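Methionine gamma-lyase (Trichomonas vaginalis, PDB 1E5E) belongs to the Cys/Met metabolism family of pyridoxal-phosphate-dependent enzymes, which share the aminotransferase-like fold. Local coordinates at residues Thr155-Glu167 against Ile300-Thr313. Residues are numbered along the deposited sequence; the frame is centred on the assembly and turned at random.
Unlike the reference sequence in segment 300-313: Tyr308 (reference Ser). With SO4 (sulfate ion), chain D.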
ATOM      1  N   THR A 155     -30.810  12.395  -5.130  1.00 17.87           N
ATOM      2  CA  THR A 155     -31.495  13.053  -4.024  1.00 17.74           C
ATOM      3  C   THR A 155     -30.851  12.637  -2.705  1.00 18.55           C
ATOM      4  O   THR A 155     -30.668  11.457  -2.422  1.00 18.02           O
ATOM      5  CB  THR A 155     -33.001  12.724  -4.085  1.00 18.44           C
ATOM      6  OG1 THR A 155     -33.678  13.329  -2.993  1.00 17.62           O
ATOM      7  CG2 THR A 155     -33.288  11.218  -4.003  1.00 16.66           C
ATOM      8  N   PRO A 156     -30.496  13.589  -1.848  1.00 18.62           N
ATOM      9  CA  PRO A 156     -30.622  15.020  -2.137  1.00 18.93           C
ATOM     10  C   PRO A 156     -29.670  15.433  -3.240  1.00 21.02           C
ATOM     11  O   PRO A 156     -28.579  14.818  -3.362  1.00 21.11           O
ATOM     12  CB  PRO A 156     -30.256  15.710  -0.837  1.00 19.06           C
ATOM     13  CG  PRO A 156     -30.348  14.657   0.241  1.00 15.97           C
ATOM     14  CD  PRO A 156     -30.025  13.362  -0.473  1.00 17.61           C
ATOM     15  N   ALA A 157     -30.028  16.435  -4.045  1.00 21.11           N
ATOM     16  CA  ALA A 157     -29.214  16.827  -5.181  1.00 23.48           C
ATOM     17  C   ALA A 157     -27.947  17.621  -4.872  1.00 24.26           C
ATOM     18  O   ALA A 157     -27.847  18.419  -3.939  1.00 25.12           O
ATOM     19  CB  ALA A 157     -30.025  17.709  -6.156  1.00 23.79           C
ATOM     20  N   ASN A 158     -26.936  17.386  -5.708  1.00 23.00           N
ATOM     21  CA  ASN A 158     -25.641  18.057  -5.557  1.00 22.94           C
ATOM     22  C   ASN A 158     -25.672  19.270  -6.460  1.00 22.54           C
ATOM     23  O   ASN A 158     -25.769  19.055  -7.670  1.00 23.32           O
ATOM     24  CB  ASN A 158     -24.528  17.082  -5.965  1.00 22.23           C
ATOM     25  CG  ASN A 158     -23.140  17.682  -5.819  1.00 23.14           C
ATOM     26  OD1 ASN A 158     -22.992  18.846  -5.397  1.00 21.95           O
ATOM     27  ND2 ASN A 158     -22.122  16.869  -6.119  1.00 21.24           N
ATOM     28  N   PRO A 159     -25.629  20.476  -5.939  1.00 23.03           N
ATOM     29  CA  PRO A 159     -25.409  20.766  -4.543  1.00 23.79           C
ATOM     30  C   PRO A 159     -26.544  21.420  -3.773  1.00 24.48           C
ATOM     31  O   PRO A 159     -26.355  21.762  -2.597  1.00 26.02           O
ATOM     32  CB  PRO A 159     -24.293  21.817  -4.723  1.00 21.80           C
ATOM     33  CG  PRO A 159     -24.833  22.685  -5.823  1.00 23.02           C
ATOM     34  CD  PRO A 159     -25.608  21.747  -6.737  1.00 23.62           C
ATOM     35  N   THR A 160     -27.710  21.607  -4.362  1.00 22.63           N
ATOM     36  CA  THR A 160     -28.810  22.293  -3.650  1.00 22.85           C
ATOM     37  C   THR A 160     -29.523  21.505  -2.562  1.00 22.74           C
ATOM     38  O   THR A 160     -30.184  22.069  -1.677  1.00 21.54           O
ATOM     39  CB  THR A 160     -29.823  22.780  -4.692  1.00 22.06           C
ATOM     40  OG1 THR A 160     -30.439  21.615  -5.250  1.00 22.87           O
ATOM     41  CG2 THR A 160     -29.085  23.511  -5.843  1.00 22.51           C
ATOM     42  N   LEU A 161     -29.360  20.183  -2.506  1.00 20.62           N
ATOM     43  CA  LEU A 161     -29.963  19.257  -1.599  1.00 20.48           C
ATOM     44  C   LEU A 161     -31.476  19.162  -1.831  1.00 22.21           C
ATOM     45  O   LEU A 161     -32.260  18.736  -0.985  1.00 21.54           O
ATOM     46  CB  LEU A 161     -29.657  19.546  -0.121  1.00 20.06           C
ATOM     47  CG  LEU A 161     -28.165  19.785   0.200  1.00 19.99           C
ATOM     48  CD1 LEU A 161     -27.938  20.022   1.688  1.00 18.87           C
ATOM     49  CD2 LEU A 161     -27.320  18.625  -0.335  1.00 18.31           C
ATOM     50  N   LYS A 162     -31.880  19.390  -3.090  1.00 22.83           N
ATOM     51  CA  LYS A 162     -33.287  19.282  -3.462  1.00 21.82           C
ATOM     52  C   LYS A 162     -33.728  17.833  -3.210  1.00 23.30           C
ATOM     53  O   LYS A 162     -32.966  16.924  -3.548  1.00 26.27           O
ATOM     54  CB  LYS A 162     -33.585  19.702  -4.881  1.00 23.19           C
ATOM     55  CG  LYS A 162     -34.949  19.337  -5.455  1.00 23.47           C
ATOM     56  CD  LYS A 162     -35.038  19.767  -6.926  1.00 23.76           C
ATOM     57  CE  LYS A 162     -34.129  18.962  -7.846  1.00 24.93           C
ATOM     58  NZ  LYS A 162     -34.585  19.211  -9.286  1.00 23.16           N
ATOM     59  N   ILE A 163     -34.903  17.642  -2.621  1.00 21.23           N
ATOM     60  CA  ILE A 163     -35.348  16.280  -2.382  1.00 21.70           C
ATOM     61  C   ILE A 163     -36.230  15.795  -3.511  1.00 22.05           C
ATOM     62  O   ILE A 163     -37.045  16.569  -3.982  1.00 23.08           O
ATOM     63  CB  ILE A 163     -36.177  16.187  -1.061  1.00 20.88           C
ATOM     64  CG1 ILE A 163     -35.341  16.764   0.080  1.00 20.67           C
ATOM     65  CG2 ILE A 163     -36.644  14.772  -0.783  1.00 18.87           C
ATOM     66  CD1 ILE A 163     -34.080  16.005   0.405  1.00 19.44           C
ATOM     67  N   ILE A 164     -36.095  14.552  -3.941  1.00 22.15           N
ATOM     68  CA  ILE A 164     -36.937  14.056  -5.020  1.00 21.14           C
ATOM     69  C   ILE A 164     -37.723  12.888  -4.471  1.00 22.21           C
ATOM     70  O   ILE A 164     -37.149  12.017  -3.823  1.00 22.73           O
ATOM     71  CB  ILE A 164     -36.141  13.644  -6.252  1.00 23.24           C
ATOM     72  CG1 ILE A 164     -35.460  14.877  -6.889  1.00 21.55           C
ATOM     73  CG2 ILE A 164     -37.036  12.898  -7.269  1.00 21.00           C
ATOM     74  CD1 ILE A 164     -34.288  14.413  -7.726  1.00 21.29           C
ATOM     75  N   ASP A 165     -39.023  12.880  -4.708  1.00 23.55           N
ATOM     76  CA  ASP A 165     -39.893  11.772  -4.354  1.00 24.08           C
ATOM     77  C   ASP A 165     -39.661  10.624  -5.334  1.00 24.57           C
ATOM     78  O   ASP A 165     -40.194  10.562  -6.436  1.00 25.22           O
ATOM     79  CB  ASP A 165     -41.355  12.245  -4.390  1.00 25.60           C
ATOM     80  CG  ASP A 165     -42.300  11.134  -4.008  1.00 26.42           C
ATOM     81  OD1 ASP A 165     -41.989   9.933  -4.078  1.00 26.37           O
ATOM     82  OD2 ASP A 165     -43.440  11.484  -3.646  1.00 29.68           O
ATOM     83  N   MET A 166     -38.825   9.682  -4.903  1.00 23.15           N
ATOM     84  CA  MET A 166     -38.389   8.543  -5.695  1.00 22.80           C
ATOM     85  C   MET A 166     -39.518   7.582  -6.052  1.00 23.29           C
ATOM     86  O   MET A 166     -39.565   7.130  -7.202  1.00 22.33           O
ATOM     87  CB  MET A 166     -37.289   7.737  -4.965  1.00 20.83           C
ATOM     88  CG  MET A 166     -35.985   8.513  -4.860  1.00 19.43           C
ATOM     89  SD  MET A 166     -34.568   7.564  -4.280  1.00 16.76           S
ATOM     90  CE  MET A 166     -34.975   7.370  -2.560  1.00 13.09           C
ATOM     91  N   GLU A 167     -40.375   7.296  -5.078  1.00 23.10           N
ATOM     92  CA  GLU A 167     -41.482   6.398  -5.416  1.00 26.53           C
ATOM     93  C   GLU A 167     -42.324   6.955  -6.579  1.00 26.42           C
ATOM     94  O   GLU A 167     -42.639   6.227  -7.523  1.00 23.17           O
ATOM     95  CB  GLU A 167     -42.375   6.128  -4.229  1.00 27.85           C
ATOM     96  CG  GLU A 167     -43.367   5.018  -4.549  1.00 32.33           C
ATOM     97  CD  GLU A 167     -43.988   4.471  -3.292  1.00 36.43           C
ATOM     98  OE1 GLU A 167     -43.660   4.911  -2.160  1.00 38.33           O
ATOM     99  OE2 GLU A 167     -44.792   3.531  -3.429  1.00 39.35           O
ATOM    100  N   ILE A 300     -40.995  13.817   2.598  1.00 25.00           N
ATOM    101  CA  ILE A 300     -40.433  12.923   1.602  1.00 26.18           C
ATOM    102  C   ILE A 300     -39.017  12.495   2.026  1.00 24.52           C
ATOM    103  O   ILE A 300     -38.714  11.305   2.060  1.00 22.26           O
ATOM    104  CB  ILE A 300     -40.265  13.503   0.188  1.00 27.05           C
ATOM    105  CG1 ILE A 300     -41.626  13.906  -0.418  1.00 28.70           C
ATOM    106  CG2 ILE A 300     -39.539  12.531  -0.738  1.00 24.96           C
ATOM    107  CD1 ILE A 300     -42.630  12.765  -0.399  1.00 30.19           C
ATOM    108  N   ALA A 301     -38.235  13.441   2.526  1.00 24.24           N
ATOM    109  CA  ALA A 301     -36.864  13.187   2.967  1.00 24.90           C
ATOM    110  C   ALA A 301     -36.913  12.252   4.169  1.00 24.89           C
ATOM    111  O   ALA A 301     -36.181  11.281   4.268  1.00 24.14           O
ATOM    112  CB  ALA A 301     -36.187  14.482   3.379  1.00 25.13           C
ATOM    113  N   LYS A 302     -37.887  12.526   5.041  1.00 24.24           N
ATOM    114  CA  LYS A 302     -38.100  11.710   6.220  1.00 26.40           C
ATOM    115  C   LYS A 302     -38.492  10.280   5.859  1.00 25.47           C
ATOM    116  O   LYS A 302     -38.019   9.349   6.487  1.00 24.47           O
ATOM    117  CB  LYS A 302     -39.188  12.338   7.096  1.00 28.99           C
ATOM    118  CG  LYS A 302     -39.474  11.569   8.393  1.00 33.83           C
ATOM    119  CD  LYS A 302     -40.464  12.410   9.209  1.00 37.76           C
ATOM    120  CE  LYS A 302     -41.104  11.615  10.326  1.00 39.92           C
ATOM    121  NZ  LYS A 302     -40.157  11.272  11.407  1.00 42.08           N
ATOM    122  N   LYS A 303     -39.349  10.081   4.870  1.00 24.65           N
ATOM    123  CA  LYS A 303     -39.706   8.738   4.432  1.00 25.35           C
ATOM    124  C   LYS A 303     -38.530   8.043   3.737  1.00 24.61           C
ATOM    125  O   LYS A 303     -38.352   6.828   3.958  1.00 24.03           O
ATOM    126  CB  LYS A 303     -40.965   8.784   3.574  1.00 26.90           C
ATOM    127  CG  LYS A 303     -41.089   7.760   2.466  1.00 28.98           C
ATOM    128  N   GLN A 304     -37.677   8.769   3.039  1.00 20.53           N
ATOM    129  CA  GLN A 304     -36.578   8.152   2.319  1.00 21.82           C
ATOM    130  C   GLN A 304     -35.230   8.043   3.040  1.00 20.90           C
ATOM    131  O   GLN A 304     -34.386   7.240   2.674  1.00 20.89           O
ATOM    132  CB  GLN A 304     -36.342   9.041   1.060  1.00 19.71           C
ATOM    133  CG  GLN A 304     -37.610   9.126   0.240  1.00 19.95           C
ATOM    134  CD  GLN A 304     -37.462   9.746  -1.118  1.00 21.07           C
ATOM    135  OE1 GLN A 304     -38.251   9.378  -1.991  1.00 21.09           O
ATOM    136  NE2 GLN A 304     -36.519  10.644  -1.396  1.00 18.50           N
ATOM    137  N   MET A 305     -35.002   8.870   4.063  1.00 20.29           N
ATOM    138  CA  MET A 305     -33.734   8.933   4.772  1.00 20.28           C
ATOM    139  C   MET A 305     -33.811   8.534   6.228  1.00 20.71           C
ATOM    140  O   MET A 305     -34.570   9.144   6.990  1.00 20.68           O
ATOM    141  CB  MET A 305     -33.212  10.400   4.651  1.00 16.33           C
ATOM    142  CG  MET A 305     -33.156  10.862   3.201  1.00 14.61           C
ATOM    143  SD  MET A 305     -32.693  12.581   2.961  1.00 15.67           S
ATOM    144  CE  MET A 305     -30.996  12.500   3.558  1.00 16.18           C
ATOM    145  N   ARG A 306     -33.028   7.567   6.679  1.00 21.91           N
ATOM    146  CA  ARG A 306     -33.046   7.181   8.078  1.00 23.47           C
ATOM    147  C   ARG A 306     -32.390   8.268   8.928  1.00 24.11           C
ATOM    148  O   ARG A 306     -32.566   8.237  10.156  1.00 22.85           O
ATOM    149  CB  ARG A 306     -32.323   5.866   8.334  1.00 27.34           C
ATOM    150  CG  ARG A 306     -32.723   4.779   7.354  1.00 33.90           C
ATOM    151  CD  ARG A 306     -32.298   3.358   7.789  1.00 38.90           C
ATOM    152  NE  ARG A 306     -32.946   2.435   6.832  1.00 42.99           N
ATOM    153  CZ  ARG A 306     -32.559   2.212   5.579  1.00 45.20           C
ATOM    154  NH1 ARG A 306     -31.484   2.741   4.989  1.00 45.14           N
ATOM    155  NH2 ARG A 306     -33.289   1.365   4.858  1.00 46.58           N
ATOM    156  N   MET A 307     -31.433   9.015   8.342  1.00 21.25           N
ATOM    157  CA  MET A 307     -30.768  10.110   9.027  1.00 20.98           C
ATOM    158  C   MET A 307     -30.797  11.269   8.030  1.00 20.54           C
ATOM    159  O   MET A 307     -30.954  10.952   6.847  1.00 18.32           O
ATOM    160  CB  MET A 307     -29.315   9.823   9.456  1.00 21.40           C
ATOM    161  CG  MET A 307     -29.377   8.805  10.596  0.50 22.47           C
ATOM    162  SD  MET A 307     -27.818   8.433  11.346  0.50 25.24           S
ATOM    163  CE  MET A 307     -27.013   7.447  10.079  0.50 21.87           C
ATOM    164  N   TYR A 308     -30.571  12.497   8.460  1.00 19.06           N
ATOM    165  CA  TYR A 308     -30.661  13.579   7.495  1.00 20.28           C
ATOM    166  C   TYR A 308     -29.344  13.927   6.832  1.00 19.25           C
ATOM    167  O   TYR A 308     -29.317  14.886   6.049  1.00 18.75           O
ATOM    168  CB  TYR A 308     -31.346  14.802   8.143  1.00 22.04           C
ATOM    169  CG  TYR A 308     -32.815  14.510   8.436  1.00 24.97           C
ATOM    170  CD1 TYR A 308     -33.318  14.459   9.731  1.00 26.13           C
ATOM    171  CD2 TYR A 308     -33.697  14.301   7.386  1.00 26.76           C
ATOM    172  CE1 TYR A 308     -34.668  14.229   9.963  1.00 27.75           C
ATOM    173  CE2 TYR A 308     -35.040  14.051   7.589  1.00 28.54           C
ATOM    174  CZ  TYR A 308     -35.512  14.038   8.897  1.00 28.61           C
ATOM    175  OH  TYR A 308     -36.842  13.767   9.094  1.00 30.34           O
ATOM    176  N   GLY A 309     -28.283  13.154   7.083  1.00 17.49           N
ATOM    177  CA  GLY A 309     -27.063  13.361   6.296  1.00 17.59           C
ATOM    178  C   GLY A 309     -26.169  14.462   6.860  1.00 16.92           C
ATOM    179  O   GLY A 309     -26.530  15.112   7.835  1.00 15.48           O
ATOM    180  N   SER A 310     -25.008  14.656   6.237  1.00 16.20           N
ATOM    181  CA  SER A 310     -24.094  15.651   6.795  1.00 17.57           C
ATOM    182  C   SER A 310     -23.804  16.737   5.780  1.00 17.81           C
ATOM    183  O   SER A 310     -22.966  17.563   6.121  1.00 17.58           O
ATOM    184  CB  SER A 310     -22.850  14.951   7.343  1.00 16.62           C
ATOM    185  OG  SER A 310     -21.935  14.685   6.288  1.00 18.70           O
ATOM    186  N   MET A 311     -24.570  16.765   4.694  1.00 18.43           N
ATOM    187  CA  MET A 311     -24.458  17.825   3.697  1.00 18.78           C
ATOM    188  C   MET A 311     -25.380  18.979   4.161  1.00 18.97           C
ATOM    189  O   MET A 311     -26.517  18.776   4.586  1.00 17.68           O
ATOM    190  CB  MET A 311     -24.864  17.423   2.269  1.00 15.74           C
ATOM    191  CG  MET A 311     -24.013  16.275   1.668  1.00 15.65           C
ATOM    192  SD  MET A 311     -22.244  16.611   1.743  1.00 11.78           S
ATOM    193  CE  MET A 311     -22.031  17.945   0.616  1.00 11.89           C
ATOM    194  N   ILE A 312     -24.884  20.203   4.015  1.00 17.31           N
ATOM    195  CA  ILE A 312     -25.618  21.398   4.358  1.00 18.25           C
ATOM    196  C   ILE A 312     -25.323  22.397   3.252  1.00 19.43           C
ATOM    197  O   ILE A 312     -24.132  22.619   3.066  1.00 20.45           O
ATOM    198  CB  ILE A 312     -25.208  22.010   5.705  1.00 18.61           C
ATOM    199  CG1 ILE A 312     -25.446  21.094   6.928  1.00 17.32           C
ATOM    200  CG2 ILE A 312     -26.014  23.302   5.937  1.00 18.23           C
ATOM    201  CD1 ILE A 312     -24.843  21.692   8.222  1.00 17.06           C
ATOM    202  N   THR A 313     -26.306  23.007   2.597  1.00 18.53           N
ATOM    203  CA  THR A 313     -25.926  24.025   1.598  1.00 19.11           C
ATOM    204  C   THR A 313     -26.504  25.375   2.015  1.00 19.13           C
ATOM    205  O   THR A 313     -27.626  25.364   2.546  1.00 20.48           O
ATOM    206  CB  THR A 313     -26.422  23.582   0.216  1.00 19.23           C
ATOM    207  OG1 THR A 313     -25.642  22.443  -0.200  1.00 19.59           O
ATOM    208  CG2 THR A 313     -26.267  24.701  -0.807  1.00 17.90           C
TER
HETATM  209  S   SO4 D 408     -38.067  14.391  12.353  1.00 58.94           S
HETATM  210  O1  SO4 D 408     -37.484  14.892  13.644  1.00 59.83           O
HETATM  211  O2  SO4 D 408     -37.900  15.422  11.274  1.00 58.73           O
HETATM  212  O3  SO4 D 408     -39.561  14.185  12.556  1.00 59.68           O
HETATM  213  O4  SO4 D 408     -37.436  13.077  12.001  1.00 58.83           O
HETATM  214  O   HOH W   1     -33.748  11.954  -0.421  1.00 15.50           O
HETATM  215  O   HOH W   2     -40.685   8.349  -2.283  1.00 18.75           O
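Gln304, in the last turn of helix 298-304, bridges Ile164 and Met166, where the loop runs into helix 166-174; in this PLP-dependent aminotransferase-like fold it joins the helix leading to strand 311-316 of the smaller sheet to the loop after strand 148-154 of the seven-stranded sheet. Gln304 NE2 donates to Ile164 O (2.9 Å), tilted 25° from that carbonyl plane, while Gln304 OE1 accepts from Met166 N (3.0 Å) in the plane of its own carbonyl, on a lone pair. The two bonds fix the rotation of the buried amide, against which Met166 CE packs 3.7 Å from Gln304 CD. Beside it, Ile163 CG2 meets Ile300 CG2 at 3.7 Å, the two side chains running antiparallel past one another, and Ile163 CD1 rests on Ala301 CB. Farther along, Leu161 CD2 packs on Met311 CB (3.8 Å). Asp165, at the N-cap of helix 166-174, swings its carboxylate away from its own backbone N (chi1 -179°), and OD1 caps Arg168 N. One water links Asp165 OD1, Glu167 N and Gln304 OE1. Next to Asn158, whose ND2 hydrogen-bonds the bound N-(hydroxy{3-hydroxy-2-methyl-5-[(phosphonooxy)methyl]pyridin-4-yl}methyl)norvaline, cis-Pro159 offers its O to Thr313 OG1 at 2.6 Å, the hydroxyl lying almost straight off the carbonyl (C=O...OG1 angle 173°).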